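Local coordinates for protein UDP-N-acetylglucosamine 2-epimerase (Methanocaldococcus jannaschii, PDB 4NES) that probably catalyses the reversible epimerization of UDP-N-acetylglucosamine at C-2 to give UDP-N-acetylmannosamine, and works as a homodimer, at residues N55-L60 with L83-D88; H115-L120 with V167-V172; E186-F191 with G270-L275. All coordinates share one frame; numbering follows the deposited sequence.

Contact 1 of 3, residues N55-L60 with L83-D88; sequences NPKYNL and LKEKPD
Y58 and E85 meet through the phenol hydroxyl: Y58 OH donates to E85 OE2 in a very short hydrogen bond of 2.4 Å, a length best read with caution. OE2 arrives at the edge of the ring and in its plane, while the carboxylate as a whole is turned 59° against that ring. The first torsion (chi1 -65°) puts E85 CG anti to the carbonyl carbon, 3.8 Å from Y58 CE2, and the bend at the second (chi2 -63°) turns the carboxylate toward the hydroxyl. K57 comes from the opposite direction with its chain fully extended and forms a long salt bridge, NZ to E85 OE2 at 3.6 Å. Two waters reinforce it: one links K57 NZ to E85 OE1, its bond to OE1 weak; the other links NZ to E85 OE2, its bond to NZ weak. K84, also stretched out, runs its CD past Y58 OH at 3.5 Å. Replacing E85 with an alanine would probably leave the Y58 hydroxyl without its acceptor and the ammonium groups of K57 and K2, which pairs with OE1, without their counter-charge. This surface patch joins the last turn of helix 67-85 to strand 58-59, an outermost strand of the seven-stranded parallel sheet, which pairs with strand 30-34; Y58 also touches V81.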
loop_
_atom_site.group_PDB
_atom_site.type_symbol
_atom_site.label_atom_id
_atom_site.label_comp_id
_atom_site.label_asym_id
_atom_site.label_seq_id
_atom_site.Cartn_x
_atom_site.Cartn_y
_atom_site.Cartn_z
ATOM N N ASN A 55 -7.952 24.795 -14.565
ATOM C CA ASN A 55 -8.032 23.526 -15.272
ATOM C C ASN A 55 -6.837 22.653 -14.936
ATOM O O ASN A 55 -5.705 23.138 -14.862
ATOM C CB ASN A 55 -8.055 23.747 -16.784
ATOM C CG ASN A 55 -9.137 24.703 -17.221
ATOM O OD1 ASN A 55 -10.253 24.677 -16.705
ATOM N ND2 ASN A 55 -8.810 25.561 -18.182
ATOM N N PRO A 56 -7.084 21.356 -14.729
ATOM C CA PRO A 56 -5.962 20.430 -14.589
ATOM C C PRO A 56 -5.057 20.472 -15.818
ATOM O O PRO A 56 -5.538 20.665 -16.940
ATOM C CB PRO A 56 -6.653 19.070 -14.512
ATOM C CG PRO A 56 -7.986 19.361 -13.906
ATOM C CD PRO A 56 -8.384 20.694 -14.506
ATOM N N LYS A 57 -3.757 20.299 -15.606
ATOM C CA LYS A 57 -2.824 20.193 -16.720
ATOM C C LYS A 57 -2.953 18.831 -17.398
ATOM O O LYS A 57 -2.770 18.711 -18.615
ATOM C CB LYS A 57 -1.389 20.417 -16.240
ATOM C CG LYS A 57 -0.375 20.463 -17.369
ATOM C CD LYS A 57 0.999 20.848 -16.868
ATOM C CE LYS A 57 2.006 20.800 -18.005
ATOM N NZ LYS A 57 3.315 21.398 -17.608
ATOM N N TYR A 58 -3.269 17.806 -16.605
ATOM C CA TYR A 58 -3.442 16.452 -17.117
ATOM C C TYR A 58 -4.782 15.894 -16.684
ATOM O O TYR A 58 -5.175 16.031 -15.524
ATOM C CB TYR A 58 -2.328 15.519 -16.617
ATOM C CG TYR A 58 -0.985 15.850 -17.205
ATOM C CD1 TYR A 58 -0.602 15.322 -18.426
ATOM C CD2 TYR A 58 -0.108 16.703 -16.552
ATOM C CE1 TYR A 58 0.624 15.629 -18.987
ATOM C CE2 TYR A 58 1.125 17.020 -17.109
ATOM C CZ TYR A 58 1.482 16.478 -18.325
ATOM O OH TYR A 58 2.704 16.783 -18.891
ATOM N N ASN A 59 -5.478 15.277 -17.634
ATOM C CA ASN A 59 -6.686 14.509 -17.361
ATOM C C ASN A 59 -6.447 13.086 -17.833
ATOM O O ASN A 59 -6.214 12.850 -19.023
ATOM C CB ASN A 59 -7.874 15.115 -18.102
ATOM C CG ASN A 59 -8.265 16.461 -17.561
ATOM O OD1 ASN A 59 -8.925 16.562 -16.524
ATOM N ND2 ASN A 59 -7.875 17.519 -18.271
ATOM N N LEU A 60 -6.478 12.135 -16.907
ATOM C CA LEU A 60 -6.106 10.762 -17.236
ATOM C C LEU A 60 -7.294 9.919 -17.713
ATOM O O LEU A 60 -7.106 8.849 -18.293
ATOM C CB LEU A 60 -5.416 10.094 -16.042
ATOM C CG LEU A 60 -4.260 10.899 -15.443
ATOM C CD1 LEU A 60 -3.562 10.115 -14.351
ATOM C CD2 LEU A 60 -3.268 11.315 -16.517
ATOM N N LEU A 83 6.933 10.635 -14.582
ATOM C CA LEU A 83 8.215 10.424 -15.261
ATOM C C LEU A 83 8.576 11.580 -16.192
ATOM O O LEU A 83 9.757 11.880 -16.389
ATOM C CB LEU A 83 8.196 9.114 -16.048
ATOM C CG LEU A 83 8.355 7.848 -15.208
ATOM C CD1 LEU A 83 8.113 6.608 -16.053
ATOM C CD2 LEU A 83 9.733 7.793 -14.566
ATOM N N LYS A 84 7.561 12.216 -16.770
ATOM C CA LYS A 84 7.777 13.342 -17.664
ATOM C C LYS A 84 8.005 14.631 -16.894
ATOM O O LYS A 84 8.960 15.363 -17.166
ATOM C CB LYS A 84 6.588 13.515 -18.598
ATOM C CG LYS A 84 6.658 14.795 -19.402
ATOM C CD LYS A 84 5.406 14.988 -20.232
ATOM C CE LYS A 84 5.528 16.212 -21.113
ATOM N NZ LYS A 84 4.356 16.348 -22.014
ATOM N N GLU A 85 7.132 14.901 -15.927
ATOM C CA GLU A 85 7.128 16.184 -15.231
ATOM C C GLU A 85 8.099 16.267 -14.062
ATOM O O GLU A 85 8.552 17.352 -13.703
ATOM C CB GLU A 85 5.705 16.545 -14.778
ATOM C CG GLU A 85 4.734 16.775 -15.929
ATOM C CD GLU A 85 5.106 17.961 -16.820
ATOM O OE1 GLU A 85 5.969 18.780 -16.431
ATOM O OE2 GLU A 85 4.522 18.073 -17.916
ATOM N N LYS A 86 8.419 15.122 -13.469
ATOM C CA LYS A 86 9.383 15.062 -12.371
ATOM C C LYS A 86 9.211 16.116 -11.269
ATOM O O LYS A 86 10.141 16.866 -10.972
ATOM C CB LYS A 86 10.813 15.073 -12.926
ATOM C CG LYS A 86 11.073 13.928 -13.906
ATOM C CD LYS A 86 12.525 13.893 -14.368
ATOM C CE LYS A 86 12.938 15.186 -15.050
ATOM N NZ LYS A 86 12.240 15.417 -16.346
ATOM N N PRO A 87 8.022 16.175 -10.645
ATOM C CA PRO A 87 7.891 17.087 -9.506
ATOM C C PRO A 87 8.723 16.549 -8.359
ATOM O O PRO A 87 9.085 15.364 -8.374
ATOM C CB PRO A 87 6.401 16.990 -9.152
ATOM C CG PRO A 87 6.023 15.602 -9.563
ATOM C CD PRO A 87 6.819 15.338 -10.828
ATOM N N ASP A 88 9.036 17.363 -7.363
ATOM C CA ASP A 88 9.713 16.765 -6.221
ATOM C C ASP A 88 8.803 16.594 -5.004
ATOM O O ASP A 88 9.217 16.021 -4.003
ATOM C CB ASP A 88 11.021 17.468 -5.871
ATOM C CG ASP A 88 10.853 18.947 -5.673
ATOM O OD1 ASP A 88 9.722 19.404 -5.444
ATOM O OD2 ASP A 88 11.870 19.664 -5.747
HETATM O O HOH W 1 4.074 20.680 -15.041
HETATM O O HOH W 2 4.486 20.041 -20.312
#

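Contact 2 of 3, residues H115-L120 with V167-V172; sequences HVEAGL and VGNTIV
E117 and N169 bring the two backbones together, their CA atoms 6.6 Å apart. Strand 112-116 has just ended at E117, whose positive phi (74°) turns the chain off the line of the strand. On the other segment G168, again with positive phi, leads into N169, the N-cap of helix 170-183. With CG swung anti to its backbone nitrogen (chi1 -163°), the N169 amide uses both ends. Its OD1 accepts from I171 N at 2.9 Å, the capping bond that ties down the first turn. ND2 reaches the other way and donates to E117 OE2, 2.9 Å away and nearly straight at 168°. The acceptor lies in the amide plane, whereas on the glutamate the oxygen is met on its anti side, slightly out of the carboxylate plane. OE2 has a stronger partner too, a salt bridge from K15 of helix 10-23, so the asparagine acts as a second grip on this oxygen. Beside the polar pair, V116 CG1 rests on T170 CG2 at 4.3 Å, and T170 OG1 is hydrogen-bonded to K15 O. The setting is that of a GT-B fold, in which loops after parallel strands line the cleft between two Rossmann-like domains: the nearest atom of bound UDP is about 7 Å from the E117 side chain.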
loop_
_atom_site.group_PDB
_atom_site.type_symbol
_atom_site.label_atom_id
_atom_site.label_comp_id
_atom_site.label_asym_id
_atom_site.label_seq_id
_atom_site.Cartn_x
_atom_site.Cartn_y
_atom_site.Cartn_z
ATOM N N HIS A 115 0.575 13.931 2.377
ATOM C CA HIS A 115 -0.778 13.431 2.552
ATOM C C HIS A 115 -1.589 14.382 3.414
ATOM O O HIS A 115 -1.330 14.534 4.614
ATOM C CB HIS A 115 -0.760 12.040 3.190
ATOM C CG HIS A 115 -2.093 11.376 3.204
ATOM N ND1 HIS A 115 -2.406 10.362 4.091
ATOM C CD2 HIS A 115 -3.194 11.545 2.432
ATOM C CE1 HIS A 115 -3.639 9.954 3.874
ATOM N NE2 HIS A 115 -4.145 10.660 2.871
ATOM N N VAL A 116 -2.580 15.004 2.787
ATOM C CA VAL A 116 -3.485 15.918 3.464
ATOM C C VAL A 116 -4.628 15.096 4.048
ATOM O O VAL A 116 -5.218 14.273 3.346
ATOM C CB VAL A 116 -4.015 16.966 2.474
ATOM C CG1 VAL A 116 -4.996 17.931 3.153
ATOM C CG2 VAL A 116 -2.858 17.736 1.845
ATOM N N GLU A 117 -4.907 15.301 5.332
ATOM C CA GLU A 117 -5.901 14.535 6.097
ATOM C C GLU A 117 -5.366 13.132 6.401
ATOM O O GLU A 117 -5.982 12.110 6.081
ATOM C CB GLU A 117 -7.278 14.516 5.419
ATOM C CG GLU A 117 -8.422 14.166 6.357
ATOM C CD GLU A 117 -9.737 14.022 5.621
ATOM O OE1 GLU A 117 -9.950 12.991 4.937
ATOM O OE2 GLU A 117 -10.556 14.953 5.725
ATOM N N ALA A 118 -4.204 13.112 7.044
ATOM C CA ALA A 118 -3.494 11.902 7.405
ATOM C C ALA A 118 -3.899 11.428 8.798
ATOM O O ALA A 118 -4.201 12.226 9.666
ATOM C CB ALA A 118 -1.997 12.184 7.359
ATOM N N GLY A 119 -3.888 10.117 9.006
ATOM C CA GLY A 119 -4.008 9.568 10.340
ATOM C C GLY A 119 -5.414 9.262 10.811
ATOM O O GLY A 119 -5.597 8.770 11.922
ATOM N N LEU A 120 -6.420 9.571 9.999
ATOM C CA LEU A 120 -7.790 9.229 10.377
ATOM C C LEU A 120 -7.934 7.705 10.379
ATOM O O LEU A 120 -7.421 7.021 9.485
ATOM C CB LEU A 120 -8.805 9.851 9.422
ATOM C CG LEU A 120 -9.076 11.354 9.532
ATOM C CD1 LEU A 120 -7.845 12.176 9.270
ATOM C CD2 LEU A 120 -10.183 11.740 8.558
ATOM N N VAL A 167 -2.341 20.176 11.658
ATOM C CA VAL A 167 -2.603 21.454 10.999
ATOM C C VAL A 167 -4.079 21.835 10.944
ATOM O O VAL A 167 -4.421 22.911 10.451
ATOM C CB VAL A 167 -2.044 21.483 9.552
ATOM C CG1 VAL A 167 -0.522 21.330 9.534
ATOM C CG2 VAL A 167 -2.709 20.410 8.679
ATOM N N GLY A 168 -4.948 20.977 11.474
ATOM C CA GLY A 168 -6.385 21.143 11.335
ATOM C C GLY A 168 -6.842 20.517 10.035
ATOM O O GLY A 168 -6.026 20.023 9.257
ATOM N N ASN A 169 -8.152 20.519 9.804
ATOM C CA ASN A 169 -8.693 20.001 8.557
ATOM C C ASN A 169 -9.028 21.142 7.615
ATOM O O ASN A 169 -9.711 22.090 8.010
ATOM C CB ASN A 169 -9.923 19.120 8.825
ATOM C CG ASN A 169 -10.274 18.230 7.643
ATOM O OD1 ASN A 169 -10.409 18.688 6.510
ATOM N ND2 ASN A 169 -10.382 16.928 7.900
ATOM N N THR A 170 -8.548 21.055 6.371
ATOM C CA THR A 170 -8.847 22.083 5.362
ATOM C C THR A 170 -10.348 22.273 5.092
ATOM O O THR A 170 -10.748 23.289 4.501
ATOM C CB THR A 170 -8.157 21.807 4.014
ATOM O OG1 THR A 170 -8.616 20.553 3.499
ATOM C CG2 THR A 170 -6.634 21.774 4.157
ATOM N N ILE A 171 -11.185 21.322 5.497
ATOM C CA ILE A 171 -12.616 21.502 5.322
ATOM C C ILE A 171 -13.120 22.697 6.133
ATOM O O ILE A 171 -14.099 23.346 5.736
ATOM C CB ILE A 171 -13.410 20.221 5.662
ATOM C CG1 ILE A 171 -14.810 20.295 5.064
ATOM C CG2 ILE A 171 -13.450 19.975 7.168
ATOM C CD1 ILE A 171 -14.808 20.371 3.561
ATOM N N VAL A 172 -12.452 23.029 7.240
ATOM C CA VAL A 172 -12.812 24.244 7.970
ATOM C C VAL A 172 -12.567 25.469 7.095
ATOM O O VAL A 172 -13.448 26.319 6.970
ATOM C CB VAL A 172 -12.053 24.393 9.307
ATOM C CG1 VAL A 172 -12.513 25.658 10.045
ATOM C CG2 VAL A 172 -12.275 23.184 10.175
#

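Contact 3 of 3, residues E186-F191 with G270-L275; sequences ENVRAF and GYLEFL. With UDP (uridine-5'-diphosphate), chain C.
F191 swings its ring out with CG anti to the backbone nitrogen (chi1 155°), and E273 meets it with CG anti to its own carbonyl carbon (chi1 -70°), which sets the methylenes against the ring, while a bend at the second torsion turns the carboxylate off to one side. This is helix-helix packing in the part of the GT-B fold that holds the uracil of UDP: where helices 186-195 and 271-280 meet, their segments 186-191 and 271-275 cross at -53°, with the axes 9.4 Å apart at their closest. E273 CG sits over one face of the phenyl, offset toward the rim, in a CH-pi contact 3.8 Å from the F191 ring centroid, and E273 CB lies 3.4 Å from F191 CE2. The carboxylate stands almost perpendicular to the ring. V188 fills the next position along the interface. Its CG2 packs on L272 CB at 3.9 Å and is about as near to E273 OE2, while CG1 faces the backbone oxygen of L272. No direct hydrogen bond crosses between the helices. G270, at the N-cap of helix 271-280, lies close under the E273 carboxylate, where a beta carbon would collide with OE1. The same helix turns other side chains to the nucleotide: Y271 CE1 comes within 3.3 Å of UDP O2', and F274 lays its ring under the uracil, with UDP C5 3.4 Å above the plane and over the ring centre.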
loop_
_atom_site.group_PDB
_atom_site.type_symbol
_atom_site.label_atom_id
_atom_site.label_comp_id
_atom_site.label_asym_id
_atom_site.label_seq_id
_atom_site.Cartn_x
_atom_site.Cartn_y
_atom_site.Cartn_z
ATOM N N GLU A 186 -27.308 35.440 -5.003
ATOM C CA GLU A 186 -28.740 35.352 -5.283
ATOM C C GLU A 186 -29.149 34.066 -5.985
ATOM O O GLU A 186 -30.186 33.502 -5.663
ATOM C CB GLU A 186 -29.220 36.576 -6.071
ATOM C CG GLU A 186 -30.750 36.671 -6.173
ATOM C CD GLU A 186 -31.211 37.819 -7.047
ATOM O OE1 GLU A 186 -30.753 38.955 -6.821
ATOM O OE2 GLU A 186 -32.030 37.580 -7.959
ATOM N N ASN A 187 -28.335 33.592 -6.927
ATOM C CA ASN A 187 -28.622 32.324 -7.589
ATOM C C ASN A 187 -28.633 31.147 -6.603
ATOM O O ASN A 187 -29.483 30.260 -6.702
ATOM C CB ASN A 187 -27.625 32.053 -8.728
ATOM C CG ASN A 187 -27.901 32.899 -9.971
ATOM O OD1 ASN A 187 -28.818 33.708 -9.992
ATOM N ND2 ASN A 187 -27.108 32.693 -11.020
ATOM N N VAL A 188 -27.702 31.138 -5.655
ATOM C CA VAL A 188 -27.669 30.074 -4.647
ATOM C C VAL A 188 -28.915 30.125 -3.769
ATOM O O VAL A 188 -29.543 29.098 -3.503
ATOM C CB VAL A 188 -26.393 30.146 -3.789
ATOM C CG1 VAL A 188 -26.411 29.066 -2.719
ATOM C CG2 VAL A 188 -25.171 29.961 -4.670
ATOM N N ARG A 189 -29.291 31.326 -3.339
ATOM C CA ARG A 189 -30.496 31.500 -2.537
ATOM C C ARG A 189 -31.738 31.044 -3.298
ATOM O O ARG A 189 -32.633 30.421 -2.725
ATOM C CB ARG A 189 -30.641 32.973 -2.151
ATOM C CG ARG A 189 -31.876 33.311 -1.337
ATOM C CD ARG A 189 -31.538 33.471 0.138
ATOM N NE ARG A 189 -32.138 32.424 0.958
ATOM C CZ ARG A 189 -31.943 32.295 2.267
ATOM N NH1 ARG A 189 -31.160 33.149 2.911
ATOM N NH2 ARG A 189 -32.528 31.311 2.932
ATOM N N ALA A 190 -31.783 31.344 -4.592
ATOM C CA ALA A 190 -32.910 30.939 -5.428
ATOM C C ALA A 190 -33.007 29.417 -5.551
ATOM O O ALA A 190 -34.106 28.853 -5.483
ATOM C CB ALA A 190 -32.823 31.608 -6.799
ATOM N N PHE A 191 -31.870 28.750 -5.713
ATOM C CA PHE A 191 -31.859 27.296 -5.724
ATOM C C PHE A 191 -32.427 26.763 -4.416
ATOM O O PHE A 191 -33.310 25.896 -4.412
ATOM C CB PHE A 191 -30.438 26.754 -5.890
ATOM C CG PHE A 191 -30.266 25.357 -5.332
ATOM C CD1 PHE A 191 -30.594 24.252 -6.097
ATOM C CD2 PHE A 191 -29.805 25.158 -4.032
ATOM C CE1 PHE A 191 -30.450 22.968 -5.589
ATOM C CE2 PHE A 191 -29.678 23.881 -3.512
ATOM C CZ PHE A 191 -29.997 22.790 -4.293
ATOM N N GLY A 270 -23.891 21.613 -6.325
ATOM C CA GLY A 270 -22.615 22.273 -6.093
ATOM C C GLY A 270 -22.374 22.534 -4.617
ATOM O O GLY A 270 -23.287 22.408 -3.792
ATOM N N TYR A 271 -21.136 22.880 -4.284
ATOM C CA TYR A 271 -20.750 23.094 -2.891
ATOM C C TYR A 271 -21.512 24.243 -2.228
ATOM O O TYR A 271 -21.936 24.138 -1.079
ATOM C CB TYR A 271 -19.249 23.338 -2.805
ATOM C CG TYR A 271 -18.688 23.254 -1.409
ATOM C CD1 TYR A 271 -18.991 22.187 -0.587
ATOM C CD2 TYR A 271 -17.833 24.246 -0.925
ATOM C CE1 TYR A 271 -18.467 22.098 0.689
ATOM C CE2 TYR A 271 -17.302 24.162 0.354
ATOM C CZ TYR A 271 -17.632 23.080 1.153
ATOM O OH TYR A 271 -17.110 22.982 2.425
ATOM N N LEU A 272 -21.692 25.343 -2.949
ATOM C CA LEU A 272 -22.386 26.492 -2.376
ATOM C C LEU A 272 -23.827 26.137 -2.030
ATOM O O LEU A 272 -24.337 26.459 -0.945
ATOM C CB LEU A 272 -22.352 27.680 -3.338
ATOM C CG LEU A 272 -20.959 28.156 -3.727
ATOM C CD1 LEU A 272 -21.078 29.291 -4.739
ATOM C CD2 LEU A 272 -20.179 28.611 -2.506
ATOM N N GLU A 273 -24.479 25.461 -2.966
ATOM C CA GLU A 273 -25.836 24.994 -2.770
ATOM C C GLU A 273 -25.915 24.013 -1.598
ATOM O O GLU A 273 -26.816 24.099 -0.758
ATOM C CB GLU A 273 -26.341 24.348 -4.064
ATOM C CG GLU A 273 -26.594 25.353 -5.198
ATOM C CD GLU A 273 -25.335 25.770 -5.933
ATOM O OE1 GLU A 273 -24.277 25.118 -5.775
ATOM O OE2 GLU A 273 -25.403 26.765 -6.682
ATOM N N PHE A 274 -24.965 23.083 -1.533
ATOM C CA PHE A 274 -25.014 22.077 -0.482
ATOM C C PHE A 274 -24.755 22.671 0.900
ATOM O O PHE A 274 -25.387 22.267 1.877
ATOM C CB PHE A 274 -24.071 20.905 -0.766
ATOM C CG PHE A 274 -24.421 19.684 0.018
ATOM C CD1 PHE A 274 -25.557 18.960 -0.300
ATOM C CD2 PHE A 274 -23.651 19.285 1.100
ATOM C CE1 PHE A 274 -25.915 17.840 0.437
ATOM C CE2 PHE A 274 -24.003 18.157 1.833
ATOM C CZ PHE A 274 -25.141 17.447 1.497
ATOM N N LEU A 275 -23.834 23.629 0.992
ATOM C CA LEU A 275 -23.589 24.306 2.262
ATOM C C LEU A 275 -24.856 24.965 2.782
ATOM O O LEU A 275 -25.140 24.928 3.974
ATOM C CB LEU A 275 -22.505 25.374 2.110
ATOM C CG LEU A 275 -21.072 24.864 2.032
ATOM C CD1 LEU A 275 -20.170 26.041 1.692
ATOM C CD2 LEU A 275 -20.640 24.226 3.349
HETATM N N1 UDP C . -21.284 17.787 -1.265
HETATM C C2 UDP C . -21.680 18.649 -2.231
HETATM N N3 UDP C . -22.855 18.449 -2.867
HETATM C C4 UDP C . -23.665 17.406 -2.582
HETATM C C5 UDP C . -23.286 16.490 -1.591
HETATM C C6 UDP C . -22.063 16.712 -0.949
HETATM O O2 UDP C . -20.977 19.618 -2.530
HETATM O O4 UDP C . -24.861 17.242 -3.274
HETATM C "C1'" UDP C . -19.993 17.924 -0.568
HETATM C "C2'" UDP C . -20.002 18.076 0.861
HETATM O "O2'" UDP C . -20.304 19.407 1.216
HETATM C "C3'" UDP C . -18.661 17.623 1.255
HETATM C "C4'" UDP C . -18.300 16.655 0.230
HETATM O "O4'" UDP C . -19.304 16.689 -0.753
HETATM O "O3'" UDP C . -17.701 18.643 1.289
HETATM C "C5'" UDP C . -18.230 15.251 0.727
HETATM O "O5'" UDP C . -18.005 14.334 -0.315
HETATM P PA UDP C . -18.581 12.858 -0.293
HETATM O O1A UDP C . -18.968 12.490 -1.709
HETATM O O2A UDP C . -19.750 12.792 0.665
HETATM O O3A UDP C . -17.415 11.881 0.125
HETATM P PB UDP C . -16.690 11.545 1.474
HETATM O O1B UDP C . -16.476 12.817 2.281
HETATM O O2B UDP C . -17.508 10.525 2.223
HETATM O O3B UDP C . -15.395 10.948 0.998
HETATM O O HOH W 3 -27.297 27.983 -7.551
#

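Contact 2 is fully buried, contact 3 partly so, and contact 1 lies at the surface. Contacts 1 and 2 both belong to the seven-stranded parallel sheet, the first at its outermost strand 58-59, the second at the end of the interior strand 112-116, and their nearest atoms stay about 11 Å apart. Contact 3 serves the other half of the fold, yet it touches contact 2: I171 CD1 packs against Y271 OH at 3.7 Å, and helix 170-183 runs on toward helix 186-195. The chemistry follows position. Contact 1 gathers charges and waters, contact 2 relies on a directed amide-carboxylate bond beside the cleft, and contact 3 is largely apolar, with its second helix reaching UDP.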